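Local atomic coordinates of TRAP dicarboxylate transporter, DctP subunit (Sulfurospirillum deleyianum, PDB entry 4OVS), a protein that probably serves as the periplasmic solute-binding subunit of a TRAP transporter for dicarboxylates, and binds succinate. Residues 26-31 with 84-89; 37-42 with 269-274; 141-146 with 236-241. All coordinates share one frame; numbering follows the deposited sequence.

Contact 1 (26-31 with 84-89)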
loop_
_atom_site.group_PDB
_atom_site.type_symbol
_atom_site.label_atom_id
_atom_site.label_comp_id
_atom_site.label_asym_id
_atom_site.label_seq_id
_atom_site.Cartn_x
_atom_site.Cartn_y
_atom_site.Cartn_z
ATOM N N TYR A 26 -8.046 22.770 -18.895
ATOM C CA TYR A 26 -8.574 21.597 -18.188
ATOM C C TYR A 26 -7.733 21.295 -16.961
ATOM O O TYR A 26 -6.505 21.478 -16.973
ATOM C CB TYR A 26 -8.549 20.356 -19.089
ATOM C CG TYR A 26 -9.312 20.483 -20.415
ATOM C CD1 TYR A 26 -8.696 20.980 -21.563
ATOM C CD2 TYR A 26 -10.644 20.105 -20.506
ATOM C CE1 TYR A 26 -9.403 21.097 -22.765
ATOM C CE2 TYR A 26 -11.353 20.221 -21.717
ATOM C CZ TYR A 26 -10.709 20.716 -22.821
ATOM O OH TYR A 26 -11.374 20.836 -24.007
ATOM N N THR A 27 -8.368 20.793 -15.909
ATOM C CA THR A 27 -7.658 20.448 -14.699
ATOM C C THR A 27 -8.009 19.013 -14.291
ATOM O O THR A 27 -9.110 18.547 -14.541
ATOM C CB THR A 27 -8.013 21.416 -13.534
ATOM O OG1 THR A 27 -9.422 21.391 -13.323
ATOM C CG2 THR A 27 -7.642 22.875 -13.847
ATOM N N ILE A 28 -7.077 18.342 -13.620
ATOM C CA ILE A 28 -7.233 16.960 -13.122
ATOM C C ILE A 28 -6.808 16.920 -11.634
ATOM O O ILE A 28 -5.747 17.460 -11.287
ATOM C CB ILE A 28 -6.312 15.938 -13.901
ATOM C CG1 ILE A 28 -6.724 15.818 -15.362
ATOM C CG2 ILE A 28 -6.378 14.529 -13.255
ATOM C CD1 ILE A 28 -5.842 14.884 -16.191
ATOM N N LYS A 29 -7.609 16.263 -10.786
ATOM C CA LYS A 29 -7.419 16.243 -9.349
ATOM C C LYS A 29 -7.057 14.824 -8.986
ATOM O O LYS A 29 -7.864 13.905 -9.170
ATOM C CB LYS A 29 -8.707 16.671 -8.621
ATOM C CG LYS A 29 -9.267 17.971 -9.153
ATOM C CD LYS A 29 -10.202 18.650 -8.193
ATOM C CE LYS A 29 -11.622 18.143 -8.276
ATOM N NZ LYS A 29 -12.505 18.938 -7.338
ATOM N N VAL A 30 -5.842 14.672 -8.474
ATOM C CA VAL A 30 -5.328 13.407 -7.937
ATOM C C VAL A 30 -5.409 13.429 -6.413
ATOM O O VAL A 30 -5.084 14.437 -5.789
ATOM C CB VAL A 30 -3.832 13.178 -8.296
ATOM C CG1 VAL A 30 -3.418 11.893 -7.720
ATOM C CG2 VAL A 30 -3.589 13.166 -9.798
ATOM N N THR A 31 -5.822 12.318 -5.809
ATOM C CA THR A 31 -6.012 12.276 -4.379
ATOM C C THR A 31 -5.339 11.039 -3.857
ATOM O O THR A 31 -5.512 9.998 -4.416
ATOM C CB THR A 31 -7.512 12.273 -4.014
ATOM O OG1 THR A 31 -7.685 12.258 -2.605
ATOM C CG2 THR A 31 -8.274 11.047 -4.614
ATOM N N ALA A 84 -13.239 13.342 -7.639
ATOM C CA ALA A 84 -11.804 13.174 -7.764
ATOM C C ALA A 84 -11.638 12.331 -9.015
ATOM O O ALA A 84 -12.578 11.655 -9.444
ATOM C CB ALA A 84 -11.232 12.489 -6.531
ATOM N N HIS A 85 -10.459 12.393 -9.612
ATOM C CA HIS A 85 -10.255 11.846 -10.924
ATOM C C HIS A 85 -9.302 10.679 -10.939
ATOM O O HIS A 85 -9.485 9.737 -11.690
ATOM C CB HIS A 85 -9.740 12.966 -11.815
ATOM C CG HIS A 85 -10.639 14.154 -11.829
ATOM N ND1 HIS A 85 -10.191 15.431 -12.070
ATOM C CD2 HIS A 85 -11.980 14.250 -11.667
ATOM C CE1 HIS A 85 -11.218 16.267 -12.064
ATOM N NE2 HIS A 85 -12.312 15.572 -11.828
ATOM N N ILE A 86 -8.253 10.763 -10.132
ATOM C CA ILE A 86 -7.184 9.764 -10.143
ATOM C C ILE A 86 -6.792 9.442 -8.713
ATOM O O ILE A 86 -6.660 10.328 -7.870
ATOM C CB ILE A 86 -5.955 10.232 -10.972
ATOM C CG1 ILE A 86 -6.360 10.481 -12.413
ATOM C CG2 ILE A 86 -4.879 9.162 -10.995
ATOM C CD1 ILE A 86 -5.286 10.847 -13.341
ATOM N N ALA A 87 -6.698 8.156 -8.422
ATOM C CA ALA A 87 -6.262 7.686 -7.138
ATOM C C ALA A 87 -5.234 6.528 -7.265
ATOM O O ALA A 87 -5.024 5.963 -8.364
ATOM C CB ALA A 87 -7.418 7.289 -6.310
HETATM N N MSE A 88 -4.570 6.193 -6.157
HETATM C CA MSE A 88 -3.613 5.081 -6.142
HETATM C C MSE A 88 -3.702 4.225 -4.884
HETATM O O MSE A 88 -2.740 4.120 -4.120
HETATM C CB MSE A 88 -2.219 5.597 -6.330
HETATM C CG MSE A 88 -1.978 6.386 -7.571
HETATM SE SE MSE A 88 -2.208 8.314 -7.230
HETATM C CE MSE A 88 -1.446 8.975 -8.862
ATOM N N PRO A 89 -4.865 3.633 -4.646
ATOM C CA PRO A 89 -5.175 2.922 -3.398
ATOM C C PRO A 89 -4.364 1.676 -3.220
ATOM O O PRO A 89 -4.019 1.056 -4.206
ATOM C CB PRO A 89 -6.654 2.561 -3.565
ATOM C CG PRO A 89 -7.148 3.526 -4.557
ATOM C CD PRO A 89 -6.046 3.748 -5.504
HETATM O O HOH W 1 -5.407 7.402 -3.610
#
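Lys-29 O accepts two backbone N-H groups from the neighbouring segment. His-85 N gives the shorter bond, 3.0 Å to Lys-29 O. Ile-86 N adds a weak second one. The pairing belongs to the parallel part of a mixed sheet: strand 26-31 lies between strands 59-64 and 86-87, and helix 39-54 makes the beta-alpha-beta crossover from 26-31 to 59-64. Val-30 and Ile-86 form the parallel bridge. Beyond it, Thr-31 N donates to Ile-86 O over 3.0 Å, and the CA-H of Val-30 also approaches this oxygen.

The His-85 side chain continues the pairing where its own segment is not yet strand. With CG beside its backbone N (chi1 -55°), the ring reaches back along strand 26-31. Its ND1 accepts from Lys-29 N at 3.0 Å. The donor lies 35° out of the ring plane, so the imidazole meets it at a tilt. As the acceptor, ND1 is probably unprotonated here. Ile-28 CA sits at the ring edge, and Phe-244 stacks on the ring.

On the face of Val-30 and Ile-86 the packing is apolar. Val-30 CG2 meets Ile-86 CB at 3.9 Å, while Phe-47 of helix 39-54 touches both residues. Ile-28 CG2 reaches Ile-86 CD1 at 3.8 Å. Selenomethionine Met-88 bends at chi2 and brings its CE to 3.7 Å from Val-30 CG1, crossing it at about a right angle. Just past the bridged residues, a water joins the two segments: it donates to Thr-31 O at 2.7 Å and accepts from Met-88 N.

Contact 2 (37-42 with 269-274)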
loop_
_atom_site.group_PDB
_atom_site.type_symbol
_atom_site.label_atom_id
_atom_site.label_comp_id
_atom_site.label_asym_id
_atom_site.label_seq_id
_atom_site.Cartn_x
_atom_site.Cartn_y
_atom_site.Cartn_z
ATOM N N ASN A 37 6.819 12.822 0.197
ATOM C CA ASN A 37 8.214 12.373 0.264
ATOM C C ASN A 37 8.422 10.875 0.034
ATOM O O ASN A 37 9.551 10.407 0.099
ATOM C CB ASN A 37 8.793 12.752 1.640
ATOM C CG ASN A 37 8.846 14.246 1.849
ATOM O OD1 ASN A 37 9.285 14.978 0.965
ATOM N ND2 ASN A 37 8.384 14.716 3.019
ATOM N N THR A 38 7.349 10.116 -0.182
ATOM C CA THR A 38 7.444 8.687 -0.422
ATOM C C THR A 38 7.622 8.472 -1.939
ATOM O O THR A 38 7.312 9.360 -2.735
ATOM C CB THR A 38 6.183 7.938 0.018
ATOM O OG1 THR A 38 5.017 8.506 -0.625
ATOM C CG2 THR A 38 5.960 7.955 1.536
ATOM N N PRO A 39 8.068 7.290 -2.360
ATOM C CA PRO A 39 8.005 6.941 -3.799
ATOM C C PRO A 39 6.620 7.177 -4.467
ATOM O O PRO A 39 6.546 7.761 -5.523
ATOM C CB PRO A 39 8.350 5.464 -3.799
ATOM C CG PRO A 39 9.307 5.346 -2.611
ATOM C CD PRO A 39 8.730 6.236 -1.562
ATOM N N LYS A 40 5.552 6.757 -3.817
ATOM C CA LYS A 40 4.173 6.980 -4.295
ATOM C C LYS A 40 3.827 8.443 -4.437
ATOM O O LYS A 40 3.180 8.845 -5.370
ATOM C CB LYS A 40 3.199 6.326 -3.339
ATOM C CG LYS A 40 1.799 6.651 -3.606
ATOM C CD LYS A 40 0.844 5.846 -2.700
ATOM C CE LYS A 40 -0.549 6.418 -2.678
ATOM N NZ LYS A 40 -1.457 5.540 -1.903
ATOM N N GLY A 41 4.238 9.240 -3.476
ATOM C CA GLY A 41 3.994 10.663 -3.546
ATOM C C GLY A 41 4.807 11.349 -4.619
ATOM O O GLY A 41 4.315 12.269 -5.297
ATOM N N LYS A 42 6.073 10.952 -4.735
ATOM C CA LYS A 42 6.987 11.471 -5.790
ATOM C C LYS A 42 6.456 11.052 -7.151
ATOM O O LYS A 42 6.474 11.822 -8.099
ATOM C CB LYS A 42 8.406 10.969 -5.575
ATOM C CG LYS A 42 9.066 11.487 -4.325
ATOM C CD LYS A 42 10.542 10.940 -4.205
ATOM C CE LYS A 42 11.225 11.498 -2.998
ATOM N NZ LYS A 42 12.533 10.773 -2.793
ATOM N N LYS A 269 11.398 2.899 -9.606
ATOM C CA LYS A 269 12.818 3.144 -9.375
ATOM C C LYS A 269 12.994 3.777 -7.979
ATOM O O LYS A 269 13.804 3.314 -7.195
ATOM C CB LYS A 269 13.372 4.017 -10.520
ATOM C CG LYS A 269 13.538 3.246 -11.851
ATOM C CD LYS A 269 13.837 4.231 -12.994
ATOM C CE LYS A 269 13.827 3.604 -14.350
ATOM N NZ LYS A 269 14.881 2.610 -14.557
ATOM N N GLU A 270 12.161 4.768 -7.640
ATOM C CA GLU A 270 12.230 5.403 -6.353
ATOM C C GLU A 270 11.954 4.364 -5.268
ATOM O O GLU A 270 12.592 4.355 -4.241
ATOM C CB GLU A 270 11.237 6.571 -6.242
ATOM C CG GLU A 270 11.668 7.851 -6.993
ATOM C CD GLU A 270 12.820 8.630 -6.320
ATOM O OE1 GLU A 270 13.309 9.593 -6.951
ATOM O OE2 GLU A 270 13.225 8.318 -5.176
ATOM N N ALA A 271 11.036 3.454 -5.521
ATOM C CA ALA A 271 10.735 2.429 -4.517
ATOM C C ALA A 271 11.854 1.431 -4.321
ATOM O O ALA A 271 11.992 0.940 -3.215
ATOM C CB ALA A 271 9.450 1.706 -4.800
ATOM N N ALA A 272 12.649 1.126 -5.359
ATOM C CA ALA A 272 13.801 0.265 -5.200
ATOM C C ALA A 272 14.850 0.861 -4.210
ATOM O O ALA A 272 15.383 0.165 -3.368
ATOM C CB ALA A 272 14.413 -0.023 -6.570
ATOM N N LEU A 273 15.152 2.144 -4.349
ATOM C CA LEU A 273 16.005 2.880 -3.429
ATOM C C LEU A 273 15.496 2.981 -2.000
ATOM O O LEU A 273 16.261 3.299 -1.050
ATOM C CB LEU A 273 16.164 4.307 -3.963
ATOM C CG LEU A 273 16.903 4.455 -5.296
ATOM C CD1 LEU A 273 16.707 5.821 -5.891
ATOM C CD2 LEU A 273 18.401 4.160 -5.135
ATOM N N ASP A 274 14.205 2.792 -1.813
ATOM C CA ASP A 274 13.554 3.334 -0.624
ATOM C C ASP A 274 13.906 2.611 0.678
ATOM O O ASP A 274 14.060 3.259 1.710
ATOM C CB ASP A 274 12.034 3.332 -0.832
ATOM C CG ASP A 274 11.303 4.263 0.120
ATOM O OD1 ASP A 274 11.654 5.461 0.176
ATOM O OD2 ASP A 274 10.341 3.788 0.766
HETATM O O HOH W 2 14.198 11.674 -5.435
#
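Pro-39, in the first turn of helix 39-54, packs its ring against helix 253-289. The apolar part of the contact centres on this ring. Pro-39 CB lies 3.9 Å from Glu-270 CB and 4.0 Å from Ala-271 CB, so it touches two successive residues of the long helix. CG and CD of the ring meet the carboxylate of Asp-274, one turn further along. The Asp-274 side chain crosses that of Pro-39 at about a right angle, with Asp-274 OD1 3.5 Å from Pro-39 CD. This is a van der Waals contact between a charged group and ring carbons. Asp-274 also touches Ser-212 of helix 211-216.

The charged interaction lies at the margin. Lys-42 runs out extended beyond CG. Glu-270 is bent at chi2 (-73°), and its side chain crosses that of Lys-42 at about a right angle. Lys-42 NZ forms a long salt bridge of 3.5 Å to Glu-270 OE2, and the hydrogen bond within it is weak. A water supplies a second path. It accepts from Lys-42 NZ at 3.3 Å and donates to Glu-270 OE1 at 2.7 Å. Both carboxylate oxygens are thus linked to the same ammonium group.

A capping interaction organises the first segment itself. Thr-38 is the N-cap of helix 39-54, and its OG1 accepts from Gly-41 N at 3.0 Å. Lys-40 leaves the backbone on the side away from the long helix, and its NZ binds Met-88 O and the succinate.

The proline ring buries the most surface here, so apolar packing probably dominates. The long, partly water-mediated ion pair probably adds a modest and less directional attraction.

Contact 3 (141-146 with 236-241)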
loop_
_atom_site.group_PDB
_atom_site.type_symbol
_atom_site.label_atom_id
_atom_site.label_comp_id
_atom_site.label_asym_id
_atom_site.label_seq_id
_atom_site.Cartn_x
_atom_site.Cartn_y
_atom_site.Cartn_z
ATOM N N ASP A 141 -1.882 1.061 -13.905
ATOM C CA ASP A 141 -0.668 0.291 -13.597
ATOM C C ASP A 141 -0.498 -0.047 -12.108
ATOM O O ASP A 141 -1.015 0.631 -11.266
ATOM C CB ASP A 141 0.582 1.125 -13.883
ATOM C CG ASP A 141 0.845 1.340 -15.345
ATOM O OD1 ASP A 141 0.886 0.319 -16.087
ATOM O OD2 ASP A 141 1.037 2.538 -15.738
ATOM N N TYR A 142 0.309 -1.052 -11.799
ATOM C CA TYR A 142 0.716 -1.270 -10.428
ATOM C C TYR A 142 1.961 -0.482 -10.051
ATOM O O TYR A 142 2.931 -0.412 -10.842
ATOM C CB TYR A 142 1.004 -2.741 -10.193
ATOM C CG TYR A 142 -0.199 -3.649 -10.349
ATOM C CD1 TYR A 142 -1.153 -3.705 -9.370
ATOM C CD2 TYR A 142 -0.350 -4.471 -11.449
ATOM C CE1 TYR A 142 -2.242 -4.543 -9.469
ATOM C CE2 TYR A 142 -1.463 -5.318 -11.567
ATOM C CZ TYR A 142 -2.400 -5.352 -10.564
ATOM O OH TYR A 142 -3.519 -6.186 -10.641
ATOM N N TRP A 143 1.905 0.075 -8.832
ATOM C CA TRP A 143 3.003 0.773 -8.144
ATOM C C TRP A 143 3.426 0.030 -6.878
ATOM O O TRP A 143 2.622 -0.693 -6.300
ATOM C CB TRP A 143 2.562 2.173 -7.762
ATOM C CG TRP A 143 2.485 3.178 -8.863
ATOM C CD1 TRP A 143 2.519 2.940 -10.204
ATOM C CD2 TRP A 143 2.302 4.585 -8.711
ATOM N NE1 TRP A 143 2.428 4.134 -10.894
ATOM C CE2 TRP A 143 2.295 5.157 -9.996
ATOM C CE3 TRP A 143 2.193 5.441 -7.594
ATOM C CZ2 TRP A 143 2.192 6.537 -10.208
ATOM C CZ3 TRP A 143 2.107 6.783 -7.810
ATOM C CH2 TRP A 143 2.116 7.328 -9.101
ATOM N N ASP A 144 4.690 0.234 -6.436
ATOM C CA ASP A 144 5.335 -0.518 -5.351
ATOM C C ASP A 144 5.420 0.393 -4.103
ATOM O O ASP A 144 5.693 1.582 -4.246
ATOM C CB ASP A 144 6.790 -0.813 -5.758
ATOM C CG ASP A 144 7.534 -1.659 -4.763
ATOM O OD1 ASP A 144 6.923 -2.280 -3.867
ATOM O OD2 ASP A 144 8.787 -1.735 -4.896
ATOM N N ALA A 145 5.168 -0.164 -2.931
ATOM C CA ALA A 145 5.564 0.481 -1.683
ATOM C C ALA A 145 6.700 -0.308 -1.097
ATOM O O ALA A 145 7.817 0.125 -1.176
ATOM C CB ALA A 145 4.378 0.629 -0.665
ATOM N N GLY A 146 6.393 -1.468 -0.503
ATOM C CA GLY A 146 7.398 -2.366 -0.031
ATOM C C GLY A 146 6.807 -3.411 0.887
ATOM O O GLY A 146 5.610 -3.430 1.151
ATOM N N TYR A 236 0.158 -0.737 -4.759
ATOM C CA TYR A 236 -0.957 0.085 -5.205
ATOM C C TYR A 236 -1.389 -0.241 -6.657
ATOM O O TYR A 236 -0.593 -0.695 -7.466
ATOM C CB TYR A 236 -0.513 1.538 -5.167
ATOM C CG TYR A 236 0.226 1.977 -3.913
ATOM C CD1 TYR A 236 -0.475 2.218 -2.741
ATOM C CD2 TYR A 236 1.612 2.182 -3.903
ATOM C CE1 TYR A 236 0.154 2.631 -1.574
ATOM C CE2 TYR A 236 2.262 2.620 -2.721
ATOM C CZ TYR A 236 1.511 2.853 -1.576
ATOM O OH TYR A 236 2.073 3.236 -0.389
ATOM N N LEU A 237 -2.656 0.010 -6.970
ATOM C CA LEU A 237 -3.152 -0.036 -8.340
ATOM C C LEU A 237 -3.669 1.357 -8.642
ATOM O O LEU A 237 -4.521 1.894 -7.922
ATOM C CB LEU A 237 -4.244 -1.064 -8.515
ATOM C CG LEU A 237 -4.912 -0.983 -9.905
ATOM C CD1 LEU A 237 -3.953 -1.337 -11.020
ATOM C CD2 LEU A 237 -6.113 -1.863 -9.953
ATOM N N VAL A 238 -3.094 1.988 -9.643
ATOM C CA VAL A 238 -3.548 3.318 -10.066
ATOM C C VAL A 238 -4.883 3.135 -10.754
ATOM O O VAL A 238 -5.026 2.272 -11.648
ATOM C CB VAL A 238 -2.526 3.972 -11.019
ATOM C CG1 VAL A 238 -2.976 5.350 -11.512
ATOM C CG2 VAL A 238 -1.179 4.088 -10.349
ATOM N N ILE A 239 -5.862 3.915 -10.305
ATOM C CA ILE A 239 -7.171 3.952 -10.929
ATOM C C ILE A 239 -7.668 5.342 -11.266
ATOM O O ILE A 239 -7.281 6.328 -10.644
ATOM C CB ILE A 239 -8.257 3.313 -10.082
ATOM C CG1 ILE A 239 -8.262 3.944 -8.687
ATOM C CG2 ILE A 239 -8.059 1.800 -10.021
ATOM C CD1 ILE A 239 -9.472 3.568 -7.920
HETATM N N MSE A 240 -8.561 5.401 -12.248
HETATM C CA MSE A 240 -9.169 6.657 -12.631
HETATM C C MSE A 240 -10.685 6.581 -12.551
HETATM O O MSE A 240 -11.275 5.503 -12.578
HETATM C CB MSE A 240 -8.745 7.088 -14.034
HETATM C CG MSE A 240 -7.296 7.147 -14.305
HETATM SE SE MSE A 240 -6.857 8.242 -15.899
HETATM C CE MSE A 240 -7.420 6.994 -17.325
ATOM N N SER A 241 -11.305 7.741 -12.404
ATOM C CA SER A 241 -12.761 7.838 -12.412
ATOM C C SER A 241 -13.258 7.563 -13.831
ATOM O O SER A 241 -12.857 8.219 -14.799
ATOM C CB SER A 241 -13.224 9.223 -11.965
ATOM O OG SER A 241 -14.601 9.402 -12.240
#
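Trp-143 turns its CG beside its own backbone N (chi1 -75°), and Val-238 places CG2 beside its N. These settings bring the indole face and the methyl together. Val-238 CG2 stands 3.6 Å from the centroid of the five-membered ring of Trp-143, almost on the ring normal, as a CH-pi contact. Trp-143 NE1 bonds Thr-264 of helix 253-289, which also fixes the indole rotation.

The backbones form an antiparallel pair. Trp-143 and Tyr-236 are a hydrogen-bonded pair: Tyr-236 N gives a nearly straight bond to Trp-143 O at 2.9 Å. The return bond, Trp-143 N to Tyr-236 O, is equally short; in both, the donor is tilted from the carbonyl plane by a little over 30°. Next along, Val-238 N donates to Asp-141 O at 3.0 Å, close to linear at 172°.

Tyr-142 and Leu-237 form the adjacent non-hydrogen-bonded pair. Leu-237 CD1 lies over one face of the Tyr-142 ring, 4.2 Å from its centroid. The hydroxyl of Tyr-142 bonds Gly-125 O.

On the face of Trp-143, the Tyr-236 ring runs beside the other strand. Its CD2 is 4.0 Å from Trp-143 CB, and its CE2 is 3.6 Å from Ala-145 CB. Ala-145 also touches the hydroxyl end, whose OH bonds the succinate.

Ala-145 and Gly-146 both face Leu-234, a classic beta bulge. The arrangement suits a TRAP solute-binding protein, in which long strands pass between lobes and Tyr-236 lines the dicarboxylate site.

Contacts 1 and 3 belong to one mixed sheet, their centres about 13 Å apart. They join where strand 86-87 runs antiparallel beside strand 233-241, with a probable hydrogen bond from Ala-87 N to Ile-239 O. Contact 2 pairs two helices; its centre is about 19 Å from that of contact 1 and about 13 Å from that of contact 3. Strand 26-31 is followed, after a short loop, by helix 39-54, which links contacts 1 and 2. Along the chain, contact 1 closes before contact 3 opens, and contact 3 is nested within the span closed by contact 2. Lys-40 of contact 2 and Tyr-236 of contact 3 bind the succinate, and Met-88 of contact 1 lies close by.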